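Local coordinates for putative TIM-barrel metal-dependent hydrolase (Mycobacterium avium subsp. paratuberculosis S397, PDB 4DZI), which probably acts as a metal-dependent hydrolase of the amidohydrolase family, with a two-metal site in a TIM barrel, its natural substrate being unknown, at residues Val329-Tyr334 against Arg344-Asp349; Tyr297-Leu302 against Pro340-Val345. All blocks are in the same frame, centred on the assembly; numbering follows the deposited sequence.

Interaction 1 (Val329-Tyr334 against Arg344-Asp349); sequences VWIAPY and RVIGVD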
ATOM      1  N   VAL C 329      17.265   4.114 -11.720  1.00 13.99           N
ATOM      2  CA  VAL C 329      16.758   4.728 -10.481  1.00 14.74           C
ATOM      3  C   VAL C 329      17.817   4.692  -9.380  1.00 16.79           C
ATOM      4  O   VAL C 329      18.393   3.656  -9.043  1.00 16.18           O
ATOM      5  CB  VAL C 329      15.459   4.048  -9.980  1.00 13.95           C
ATOM      6  CG1 VAL C 329      14.903   4.707  -8.705  1.00 13.53           C
ATOM      7  CG2 VAL C 329      14.409   4.033 -11.103  1.00 16.00           C
ATOM      8  N   TRP C 330      18.067   5.869  -8.801  1.00 10.48           N
ATOM      9  CA  TRP C 330      18.886   5.997  -7.634  1.00 12.95           C
ATOM     10  C   TRP C 330      18.000   6.226  -6.431  1.00 13.59           C
ATOM     11  O   TRP C 330      16.958   6.846  -6.532  1.00 14.73           O
ATOM     12  CB  TRP C 330      19.787   7.235  -7.813  1.00 12.86           C
ATOM     13  CG  TRP C 330      21.007   7.065  -8.699  1.00 12.47           C
ATOM     14  CD1 TRP C 330      22.342   7.006  -8.305  1.00 15.09           C
ATOM     15  CD2 TRP C 330      21.043   7.015 -10.161  1.00 12.77           C
ATOM     16  NE1 TRP C 330      23.154   6.892  -9.396  1.00 15.32           N
ATOM     17  CE2 TRP C 330      22.437   6.887 -10.532  1.00 13.49           C
ATOM     18  CE3 TRP C 330      20.078   7.029 -11.157  1.00 14.51           C
ATOM     19  CZ2 TRP C 330      22.840   6.797 -11.865  1.00 14.77           C
ATOM     20  CZ3 TRP C 330      20.485   6.923 -12.485  1.00 18.30           C
ATOM     21  CH2 TRP C 330      21.844   6.828 -12.830  1.00 18.16           C
ATOM     22  N   ILE C 331      18.460   5.782  -5.278  1.00 11.26           N
ATOM     23  CA  ILE C 331      17.651   5.865  -4.057  1.00 10.43           C
ATOM     24  C   ILE C 331      18.444   6.411  -2.872  1.00 11.51           C
ATOM     25  O   ILE C 331      19.500   5.867  -2.515  1.00 13.31           O
ATOM     26  CB  ILE C 331      17.128   4.472  -3.693  1.00 13.69           C
ATOM     27  CG1 ILE C 331      16.201   3.972  -4.806  1.00 16.58           C
ATOM     28  CG2 ILE C 331      16.377   4.543  -2.361  1.00 16.95           C
ATOM     29  CD1 ILE C 331      15.789   2.528  -4.620  1.00 22.03           C
ATOM     30  N   ALA C 332      17.941   7.486  -2.254  1.00 11.51           N
ATOM     31  CA  ALA C 332      18.458   7.923  -0.954  1.00 12.59           C
ATOM     32  C   ALA C 332      17.685   7.188   0.140  1.00 15.45           C
ATOM     33  O   ALA C 332      16.509   7.479   0.358  1.00 18.26           O
ATOM     34  CB  ALA C 332      18.258   9.437  -0.773  1.00 14.36           C
ATOM     35  N   PRO C 333      18.324   6.249   0.826  1.00 14.26           N
ATOM     36  CA  PRO C 333      17.597   5.479   1.844  1.00 15.50           C
ATOM     37  C   PRO C 333      17.387   6.258   3.144  1.00 15.29           C
ATOM     38  O   PRO C 333      18.003   7.320   3.396  1.00 17.26           O
ATOM     39  CB  PRO C 333      18.550   4.305   2.120  1.00 15.74           C
ATOM     40  CG  PRO C 333      19.933   4.954   1.944  1.00 15.79           C
ATOM     41  CD  PRO C 333      19.724   5.801   0.699  1.00 17.43           C
ATOM     42  N   TYR C 334      16.524   5.725   4.007  1.00 13.17           N
ATOM     43  CA  TYR C 334      16.454   6.246   5.368  0.50 15.85           C
ATOM     44  C   TYR C 334      17.656   5.685   6.152  1.00 16.71           C
ATOM     45  O   TYR C 334      18.194   4.613   5.827  1.00 18.27           O
ATOM     46  CB  TYR C 334      15.102   5.898   6.066  0.50 18.30           C
ATOM     47  CG  TYR C 334      13.863   6.709   5.645  0.50 21.51           C
ATOM     48  CD1 TYR C 334      13.948   8.056   5.282  0.50 23.45           C
ATOM     49  CD2 TYR C 334      12.582   6.132   5.665  0.50 28.15           C
ATOM     50  CE1 TYR C 334      12.810   8.784   4.923  0.50 23.40           C
ATOM     51  CE2 TYR C 334      11.450   6.858   5.307  0.50 25.22           C
ATOM     52  CZ  TYR C 334      11.555   8.185   4.925  0.50 27.39           C
ATOM     53  OH  TYR C 334      10.402   8.926   4.553  0.50 19.12           O
ATOM     54  N   ARG C 344      22.849  -5.147  -2.083  1.00 18.21           N
ATOM     55  CA  ARG C 344      22.658  -6.452  -2.725  1.00 24.58           C
ATOM     56  C   ARG C 344      21.551  -6.414  -3.758  1.00 24.82           C
ATOM     57  O   ARG C 344      21.672  -6.995  -4.848  1.00 28.74           O
ATOM     58  CB  ARG C 344      22.368  -7.512  -1.672  1.00 26.71           C
ATOM     59  CG  ARG C 344      23.628  -7.962  -0.939  1.00 44.24           C
ATOM     60  CD  ARG C 344      23.466  -9.305  -0.238  1.00 58.64           C
ATOM     61  NE  ARG C 344      22.571  -9.215   0.910  1.00 53.04           N
ATOM     62  CZ  ARG C 344      22.953  -8.854   2.131  1.00 57.03           C
ATOM     63  NH1 ARG C 344      24.220  -8.545   2.372  1.00 66.03           N
ATOM     64  NH2 ARG C 344      22.065  -8.798   3.111  1.00 32.27           N
ATOM     65  N   VAL C 345      20.487  -5.682  -3.427  1.00 21.50           N
ATOM     66  CA  VAL C 345      19.305  -5.599  -4.279  1.00 24.27           C
ATOM     67  C   VAL C 345      19.391  -4.625  -5.451  1.00 29.80           C
ATOM     68  O   VAL C 345      19.014  -4.975  -6.573  1.00 28.55           O
ATOM     69  CB  VAL C 345      18.093  -5.246  -3.406  1.00 27.41           C
ATOM     70  CG1 VAL C 345      16.888  -4.892  -4.252  1.00 30.61           C
ATOM     71  CG2 VAL C 345      17.797  -6.412  -2.486  1.00 31.74           C
ATOM     72  N   ILE C 346      19.838  -3.383  -5.202  1.00 21.70           N
ATOM     73  CA  ILE C 346      19.867  -2.419  -6.284  1.00 16.98           C
ATOM     74  C   ILE C 346      21.257  -2.080  -6.791  1.00 19.13           C
ATOM     75  O   ILE C 346      21.382  -1.452  -7.844  1.00 22.26           O
ATOM     76  CB  ILE C 346      19.139  -1.105  -5.912  1.00 21.23           C
ATOM     77  CG1 ILE C 346      19.878  -0.376  -4.791  1.00 18.58           C
ATOM     78  CG2 ILE C 346      17.697  -1.389  -5.509  1.00 20.89           C
ATOM     79  CD1 ILE C 346      19.352   1.029  -4.503  1.00 23.27           C
ATOM     80  N   GLY C 347      22.283  -2.498  -6.047  1.00 22.42           N
ATOM     81  CA  GLY C 347      23.683  -2.193  -6.409  1.00 20.60           C
ATOM     82  C   GLY C 347      24.179  -1.021  -5.578  1.00 20.69           C
ATOM     83  O   GLY C 347      23.449  -0.023  -5.387  1.00 17.88           O
ATOM     84  N   VAL C 348      25.405  -1.118  -5.070  1.00 17.69           N
ATOM     85  CA  VAL C 348      25.920  -0.054  -4.252  1.00 17.46           C
ATOM     86  C   VAL C 348      25.960   1.277  -5.027  1.00 15.62           C
ATOM     87  O   VAL C 348      25.891   2.362  -4.411  1.00 17.37           O
ATOM     88  CB  VAL C 348      27.311  -0.416  -3.734  1.00 21.16           C
ATOM     89  CG1 VAL C 348      28.286  -0.521  -4.896  1.00 19.26           C
ATOM     90  CG2 VAL C 348      27.770   0.585  -2.698  1.00 24.98           C
ATOM     91  N   ASP C 349      26.052   1.203  -6.359  1.00 17.89           N
ATOM     92  CA  ASP C 349      26.160   2.436  -7.141  0.50 16.19           C
ATOM     93  C   ASP C 349      24.872   3.253  -7.176  1.00 15.42           C
ATOM     94  O   ASP C 349      24.868   4.407  -7.620  1.00 13.92           O
ATOM     95  CB  ASP C 349      26.623   2.147  -8.572  0.50 13.99           C
ATOM     96  CG  ASP C 349      25.657   1.237  -9.320  0.50 21.62           C
ATOM     97  OD1 ASP C 349      25.514   0.053  -8.921  0.50 30.65           O
ATOM     98  OD2 ASP C 349      25.044   1.714 -10.295  0.50 33.86           O
TER
HETATM   99  O   HOH W   1      25.935   5.741  -9.708  1.00 17.27           O

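Interaction 2 (Tyr297-Leu302 against Pro340-Val345); sequences YFVHRL and PELARV. With SO4 (sulfate ion), chain J.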
ATOM      1  N   TYR C 297      12.763   0.964   1.761  1.00 13.85           N
ATOM      2  CA  TYR C 297      12.036  -0.291   2.030  1.00 15.81           C
ATOM      3  C   TYR C 297      11.061  -0.639   0.926  1.00 16.27           C
ATOM      4  O   TYR C 297      10.697  -1.806   0.767  1.00 15.45           O
ATOM      5  CB  TYR C 297      11.240  -0.087   3.299  1.00 17.54           C
ATOM      6  CG  TYR C 297      10.647  -1.314   3.934  1.00 14.25           C
ATOM      7  CD1 TYR C 297      11.443  -2.328   4.373  1.00 19.83           C
ATOM      8  CD2 TYR C 297       9.272  -1.400   4.138  1.00 22.29           C
ATOM      9  CE1 TYR C 297      10.904  -3.443   5.005  1.00 28.39           C
ATOM     10  CE2 TYR C 297       8.724  -2.497   4.759  1.00 23.98           C
ATOM     11  CZ  TYR C 297       9.544  -3.510   5.191  1.00 23.34           C
ATOM     12  OH  TYR C 297       8.988  -4.592   5.849  1.00 24.22           O
ATOM     13  N   PHE C 298      10.597   0.346   0.170  1.00 13.55           N
ATOM     14  CA  PHE C 298       9.677   0.060  -0.918  1.00 12.73           C
ATOM     15  C   PHE C 298      10.233  -0.889  -1.999  1.00 15.00           C
ATOM     16  O   PHE C 298       9.471  -1.572  -2.706  1.00 14.70           O
ATOM     17  CB  PHE C 298       9.156   1.341  -1.600  1.00 14.59           C
ATOM     18  CG  PHE C 298      10.160   2.007  -2.519  1.00 18.29           C
ATOM     19  CD1 PHE C 298      10.198   1.691  -3.880  1.00 17.48           C
ATOM     20  CD2 PHE C 298      10.994   3.004  -2.045  1.00 13.87           C
ATOM     21  CE1 PHE C 298      11.107   2.286  -4.751  1.00 17.62           C
ATOM     22  CE2 PHE C 298      11.888   3.617  -2.910  1.00 12.82           C
ATOM     23  CZ  PHE C 298      11.939   3.269  -4.262  1.00 15.19           C
ATOM     24  N   VAL C 299      11.552  -0.923  -2.165  1.00 14.09           N
ATOM     25  CA  VAL C 299      12.157  -1.624  -3.291  0.50 16.05           C
ATOM     26  C   VAL C 299      11.807  -3.104  -3.324  1.00 16.20           C
ATOM     27  O   VAL C 299      11.480  -3.659  -4.357  1.00 17.70           O
ATOM     28  CB  VAL C 299      13.692  -1.481  -3.237  0.50 14.24           C
ATOM     29  CG1 VAL C 299      14.352  -2.204  -4.401  0.50 13.22           C
ATOM     30  CG2 VAL C 299      14.065  -0.011  -3.251  0.50 18.85           C
ATOM     31  N   HIS C 300      11.912  -3.748  -2.188  1.00 19.36           N
ATOM     32  CA  HIS C 300      11.752  -5.187  -2.270  1.00 23.34           C
ATOM     33  C   HIS C 300      10.335  -5.600  -2.613  1.00 22.03           C
ATOM     34  O   HIS C 300      10.156  -6.556  -3.344  1.00 19.67           O
ATOM     35  CB  HIS C 300      12.295  -5.907  -1.055  1.00 25.99           C
ATOM     36  CG  HIS C 300      11.417  -5.785   0.136  1.00 18.93           C
ATOM     37  ND1 HIS C 300      11.308  -4.630   0.833  1.00 29.76           N
ATOM     38  CD2 HIS C 300      10.594  -6.714   0.768  1.00 27.10           C
ATOM     39  CE1 HIS C 300      10.430  -4.804   1.848  1.00 32.22           C
ATOM     40  NE2 HIS C 300      10.001  -6.082   1.813  1.00 30.84           N
ATOM     41  N   ARG C 301       9.319  -4.893  -2.110  1.00 18.89           N
ATOM     42  CA  ARG C 301       7.935  -5.236  -2.508  1.00 14.77           C
ATOM     43  C   ARG C 301       7.704  -4.906  -3.952  1.00 19.22           C
ATOM     44  O   ARG C 301       7.004  -5.622  -4.656  1.00 19.19           O
ATOM     45  CB  ARG C 301       6.873  -4.491  -1.663  1.00 19.80           C
ATOM     46  CG  ARG C 301       6.960  -4.755  -0.164  1.00 35.23           C
ATOM     47  CD  ARG C 301       7.338  -3.482   0.600  1.00 32.19           C
ATOM     48  NE  ARG C 301       6.344  -2.437   0.338  1.00 29.20           N
ATOM     49  CZ  ARG C 301       6.476  -1.176   0.741  1.00 16.14           C
ATOM     50  NH1 ARG C 301       7.572  -0.845   1.422  1.00 22.72           N
ATOM     51  NH2 ARG C 301       5.544  -0.248   0.439  1.00 17.93           N
ATOM     52  N   LEU C 302       8.258  -3.781  -4.395  1.00 16.36           N
ATOM     53  CA  LEU C 302       8.084  -3.368  -5.770  1.00 14.60           C
ATOM     54  C   LEU C 302       8.692  -4.433  -6.701  1.00 16.34           C
ATOM     55  O   LEU C 302       8.066  -4.807  -7.702  1.00 17.46           O
ATOM     56  CB  LEU C 302       8.701  -1.971  -5.991  1.00 15.45           C
ATOM     57  CG  LEU C 302       8.606  -1.450  -7.426  1.00 17.90           C
ATOM     58  CD1 LEU C 302       7.178  -1.167  -7.858  1.00 20.03           C
ATOM     59  CD2 LEU C 302       9.429  -0.150  -7.550  1.00 16.99           C
ATOM     60  N   PRO C 340      23.619  -2.739   3.560  1.00 25.17           N
ATOM     61  CA  PRO C 340      24.206  -3.908   2.905  1.00 33.95           C
ATOM     62  C   PRO C 340      23.171  -4.665   2.076  1.00 21.55           C
ATOM     63  O   PRO C 340      23.429  -5.041   0.936  1.00 21.99           O
ATOM     64  CB  PRO C 340      24.695  -4.759   4.088  1.00 29.86           C
ATOM     65  CG  PRO C 340      25.005  -3.754   5.146  1.00 37.01           C
ATOM     66  CD  PRO C 340      23.941  -2.691   4.999  1.00 22.64           C
ATOM     67  N   GLU C 341      21.991  -4.895   2.630  1.00 27.93           N
ATOM     68  CA  GLU C 341      20.968  -5.606   1.869  1.00 26.19           C
ATOM     69  C   GLU C 341      20.525  -4.790   0.673  1.00 19.45           C
ATOM     70  O   GLU C 341      20.359  -5.315  -0.415  1.00 19.59           O
ATOM     71  CB  GLU C 341      19.758  -5.948   2.757  1.00 41.35           C
ATOM     72  CG  GLU C 341      18.570  -6.513   1.995  1.00 42.37           C
ATOM     73  CD  GLU C 341      18.807  -7.928   1.478  1.00 98.54           C
ATOM     74  OE1 GLU C 341      19.678  -8.629   2.035  1.00 65.89           O
ATOM     75  OE2 GLU C 341      18.117  -8.344   0.515  1.00 47.43           O
ATOM     76  N   LEU C 342      20.320  -3.483   0.869  1.00 24.02           N
ATOM     77  CA  LEU C 342      19.907  -2.646  -0.248  1.00 16.58           C
ATOM     78  C   LEU C 342      20.936  -2.755  -1.375  1.00 17.69           C
ATOM     79  O   LEU C 342      20.574  -2.812  -2.540  1.00 19.69           O
ATOM     80  CB  LEU C 342      19.768  -1.159   0.203  1.00 15.11           C
ATOM     81  CG  LEU C 342      19.228  -0.180  -0.855  1.00 17.86           C
ATOM     82  CD1 LEU C 342      17.857  -0.594  -1.392  1.00 19.50           C
ATOM     83  CD2 LEU C 342      19.169   1.236  -0.281  1.00 20.06           C
ATOM     84  N   ALA C 343      22.229  -2.756  -1.026  1.00 20.97           N
ATOM     85  CA  ALA C 343      23.288  -2.791  -2.061  1.00 20.34           C
ATOM     86  C   ALA C 343      23.202  -4.109  -2.823  1.00 19.13           C
ATOM     87  O   ALA C 343      23.400  -4.202  -4.049  1.00 19.71           O
ATOM     88  CB  ALA C 343      24.665  -2.639  -1.415  1.00 16.53           C
ATOM     89  N   ARG C 344      22.849  -5.147  -2.083  1.00 18.21           N
ATOM     90  CA  ARG C 344      22.658  -6.452  -2.725  1.00 24.58           C
ATOM     91  C   ARG C 344      21.551  -6.414  -3.758  1.00 24.82           C
ATOM     92  O   ARG C 344      21.672  -6.995  -4.848  1.00 28.74           O
ATOM     93  CB  ARG C 344      22.368  -7.512  -1.672  1.00 26.71           C
ATOM     94  CG  ARG C 344      23.628  -7.962  -0.939  1.00 44.24           C
ATOM     95  CD  ARG C 344      23.466  -9.305  -0.238  1.00 58.64           C
ATOM     96  NE  ARG C 344      22.571  -9.215   0.910  1.00 53.04           N
ATOM     97  CZ  ARG C 344      22.953  -8.854   2.131  1.00 57.03           C
ATOM     98  NH1 ARG C 344      24.220  -8.545   2.372  1.00 66.03           N
ATOM     99  NH2 ARG C 344      22.065  -8.798   3.111  1.00 32.27           N
ATOM    100  N   VAL C 345      20.487  -5.682  -3.427  1.00 21.50           N
ATOM    101  CA  VAL C 345      19.305  -5.599  -4.279  1.00 24.27           C
ATOM    102  C   VAL C 345      19.391  -4.625  -5.451  1.00 29.80           C
ATOM    103  O   VAL C 345      19.014  -4.975  -6.573  1.00 28.55           O
ATOM    104  CB  VAL C 345      18.093  -5.246  -3.406  1.00 27.41           C
ATOM    105  CG1 VAL C 345      16.888  -4.892  -4.252  1.00 30.61           C
ATOM    106  CG2 VAL C 345      17.797  -6.412  -2.486  1.00 31.74           C
TER
HETATM  107  S   SO4 J 506       2.407  -1.867   0.627  1.00 24.62           S
HETATM  108  O1  SO4 J 506       1.396  -2.515  -0.184  1.00 21.83           O
HETATM  109  O2  SO4 J 506       3.480  -2.743   1.170  1.00 24.84           O
HETATM  110  O3  SO4 J 506       3.111  -1.042  -0.396  1.00 55.87           O
HETATM  111  O4  SO4 J 506       2.059  -0.857   1.611  1.00 24.54           O

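Interaction 1 (Val329-Tyr334 against Arg344-Asp349)
Two isoleucines meet because of how their first torsions are set. In Ile331 the CG1 branch lies beside the backbone N (chi1 -63°), while in Ile346 CG1 is wedged between the backbone N and the carbonyl carbon (chi1 66°). Both chains then run on extended to their CD1 methyls, so the long branches reach into the gap from opposite sides and pass at a slant. Ile346 CD1 rests 3.9 Å from Ile331 CD1 and also lies 4.2 Å from Ile331 CB, which means the helix methyl touches the flank of the strand residue as well as its end. This join is buried and purely apolar. It illustrates how a barrel strand is covered by the helix that follows it: Ile331 belongs to strand 329-331 of the TIM barrel, and Ile346 is the last residue of helix 339-346, consistent with a beta-alpha-beta unit of the barrel. Strand 329-331 is bonded through Trp330 to Ala289 and Ser291 on one side, and through Ile331 to the chain at Lys350 and Leu352 on the other. Gly347, the first residue beyond the helix, has positive phi; after it the chain returns to Lys350, beside the strand. A second, polar link forms just past this turn. The indole NE1 of Trp330 stands 3.5 Å from Asp349 O, which approaches the ring obliquely, and a single water spans the pair. That water accepts from Trp330 NE1 at 3.0 Å and donates to Asp349 O at 2.7 Å, giving both the indole N-H and the carbonyl a bonding partner where a direct bond is missing. Lys350 makes a cation-pi contact with the same indole, and Leu392 of helix 378-393 packs against it.

Interaction 2 (Tyr297-Leu302 against Pro340-Val345)
Glu341 OE1 accepts two N-H groups from Arg344, on the same helix whose Leu342 and Val345 pack across against Val299. Arg344 NH2 bonds Glu341 OE1 at 2.6 Å, with an N-H...O angle of 146°, as part of a salt bridge. It comes to the anti side, somewhat out of the carboxylate plane, and OE1 is likewise tilted from the guanidinium plane. The bond from Arg344 NE to Glu341 OE1, 3.2 Å, is weak. Together they tie one turn of helix 339-346, which lies on the outside of the TIM barrel beside helix 298-312. Between segments 297-302 and 340-345 the touching side chains are aliphatic. In the modelled conformer of Val299, as in Val345, CG1 is anti to the backbone N (chi1 180° and 169°). Val299 CG1 and Val345 CG1 meet at 3.7 Å while the side chains slide past each other in opposite directions. Val299 CG2 looks to Leu342 CD1 at 4.3 Å, a looser touch, and also sits over the centre of one face of the Phe298 ring. In this conformer Val299 thus divides its two methyls between two residues of the facing helix. The far flank of helix 298-312 lies at the boundary with the second subunit. There Arg301 NH2 gives a bond of 2.7 Å to sulfate O3, which lies at the guanidinium edge, in its plane; the ion probably comes from the crystallisation liquor. Arg266 and Arg305 of both subunits also bond this anion. His300 NE2 is bonded to His300 NE2 of the second subunit. Within the chain, His300 ND1 makes a weak bond of 2.9 Å to Tyr297 O, and His300 CE1 lies 3.5 Å above the Tyr297 ring plane, offset toward its rim.

Overall arrangement
Along the chain, segment 297-302 comes first, then strand segment 329-334, and both contacts end on helix 339-346, sharing Arg344 and Val345. Their centres are 7 Å apart, and they fuse into one apolar layer: Ile331 and Ile346 of interaction 1 both pack on Val299 of interaction 2, while Pro333 rests against Leu342. Helices 298-312 and 339-346 thus converge over strand 329-331, an example of how neighbouring outer helices of a TIM barrel share the cover of one strand. A bound cadmium ion lies about 13 Å from the Ile331 side chain, while helix 298-312 also meets the second subunit.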